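Local coordinates for hemolysin-like protein containing CBS domains (Oenococcus oeni, PDB 3OCO), which is of unknown function but, as a full-length membrane protein, may bind flavin adenine dinucleotide, this piece being its pair of CBS domains, at residues Val27-Thr30 with Ser31-Val34. Numbering follows the deposited sequence.
Sequences VDRT and SMSV
Asp28 and Ser31 close a type I beta turn just after strand 27-28, with Ser31 N donating to Asp28 O at 2.8 Å. A second turn overlaps the first: Met32 N reaches Arg29 O in a weak bond of 3.4 Å, so the chain winds through two overlapping turns before extending toward strand 35-36. In this CBS pair the turn begins the passage from one sheet to the other, since strand 27-28 lies beside strand 128-132 and strand 35-36 beside strand 55-60.

The Asp28 carboxylate folds back over the turn, because its CG sits between the backbone N and the carbonyl carbon (chi1 84°). Its OD1 accepts from Ser31 OG at 3.1 Å, met from above the carboxylate plane, which adds a side-chain bond to the backbone one between the same two residues. OD2 lies near Thr30 N in the manner of an Asx turn, although its modelled position is doubtful.

Met32, present as selenomethionine, is the buried residue of the turn. Its CB lies 3.7 Å from Arg29 O. CG then passes Asp28 O and comes within 4.5 Å of Val27 CG1, a loose apolar contact. A turn about the CG-SE bond (chi3 -50°) brings CE back to Arg29, while Thr128 and Ile131 of strand 128-132 also touch this side chain. Arg29 hydrogen-bonds through NH1 to Thr128 O, tying the turn to that strand. At the tip of Met32, CE rests 3.8 Å from Arg29 O and 3.9 Å from Arg29 CG.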
loop_
_atom_site.group_PDB
_atom_site.type_symbol
_atom_site.label_atom_id
_atom_site.label_comp_id
_atom_site.label_asym_id
_atom_site.label_seq_id
_atom_site.Cartn_x
_atom_site.Cartn_y
_atom_site.Cartn_z
ATOM N N VAL A 27 -11.292 -9.906 0.764
ATOM C CA VAL A 27 -12.331 -8.980 0.412
ATOM C C VAL A 27 -13.267 -9.806 -0.459
ATOM O O VAL A 27 -12.859 -10.332 -1.489
ATOM C CB VAL A 27 -11.738 -7.772 -0.343
ATOM C CG1 VAL A 27 -12.817 -6.960 -1.072
ATOM C CG2 VAL A 27 -10.954 -6.886 0.625
ATOM N N ASP A 28 -14.509 -9.958 -0.027
ATOM C CA ASP A 28 -15.402 -10.905 -0.689
ATOM C C ASP A 28 -15.876 -10.413 -2.052
ATOM O O ASP A 28 -15.880 -9.205 -2.318
ATOM C CB ASP A 28 -16.587 -11.245 0.201
ATOM C CG ASP A 28 -17.691 -10.238 0.107
ATOM O OD1 ASP A 28 -17.618 -9.219 0.822
ATOM O OD2 ASP A 28 -18.644 -10.476 -0.668
ATOM N N ARG A 29 -16.270 -11.353 -2.910
ATOM C CA ARG A 29 -16.591 -11.039 -4.305
ATOM C C ARG A 29 -17.551 -9.873 -4.411
ATOM O O ARG A 29 -17.436 -9.068 -5.324
ATOM C CB ARG A 29 -17.182 -12.257 -5.034
ATOM C CG ARG A 29 -17.483 -12.033 -6.512
ATOM C CD ARG A 29 -18.339 -13.141 -7.113
ATOM N NE ARG A 29 -19.562 -13.336 -6.348
ATOM C CZ ARG A 29 -19.690 -14.251 -5.390
ATOM N NH1 ARG A 29 -18.671 -15.045 -5.107
ATOM N NH2 ARG A 29 -20.824 -14.367 -4.715
ATOM N N THR A 30 -18.494 -9.778 -3.479
ATOM C CA THR A 30 -19.538 -8.760 -3.576
ATOM C C THR A 30 -19.032 -7.354 -3.253
ATOM O O THR A 30 -19.664 -6.363 -3.623
ATOM C CB THR A 30 -20.762 -9.086 -2.694
ATOM O OG1 THR A 30 -21.890 -8.334 -3.156
ATOM C CG2 THR A 30 -20.502 -8.737 -1.246
ATOM N N SER A 31 -17.886 -7.271 -2.584
ATOM C CA SER A 31 -17.290 -5.980 -2.235
ATOM C C SER A 31 -16.187 -5.512 -3.188
ATOM O O SER A 31 -15.701 -4.394 -3.042
ATOM C CB SER A 31 -16.751 -6.015 -0.805
ATOM O OG SER A 31 -17.803 -6.256 0.117
HETATM N N MSE A 32 -15.796 -6.354 -4.148
HETATM C CA MSE A 32 -14.709 -6.030 -5.081
HETATM C C MSE A 32 -15.090 -4.967 -6.105
HETATM O O MSE A 32 -16.224 -4.937 -6.573
HETATM C CB MSE A 32 -14.293 -7.246 -5.909
HETATM C CG MSE A 32 -13.665 -8.419 -5.212
HETATM SE SE MSE A 32 -13.008 -9.651 -6.621
HETATM C CE MSE A 32 -14.588 -9.793 -7.760
ATOM N N SER A 33 -14.120 -4.136 -6.482
ATOM C CA SER A 33 -14.241 -3.269 -7.654
ATOM C C SER A 33 -13.266 -3.749 -8.717
ATOM O O SER A 33 -12.058 -3.854 -8.465
ATOM C CB SER A 33 -13.918 -1.812 -7.313
ATOM O OG SER A 33 -14.836 -1.284 -6.375
ATOM N N VAL A 34 -13.786 -4.032 -9.908
ATOM C CA VAL A 34 -12.954 -4.533 -10.988
ATOM C C VAL A 34 -12.957 -3.608 -12.203
ATOM O O VAL A 34 -13.802 -2.725 -12.327
ATOM C CB VAL A 34 -13.403 -5.947 -11.412
ATOM C CG1 VAL A 34 -13.458 -6.862 -10.192
ATOM C CG2 VAL A 34 -14.756 -5.895 -12.100
#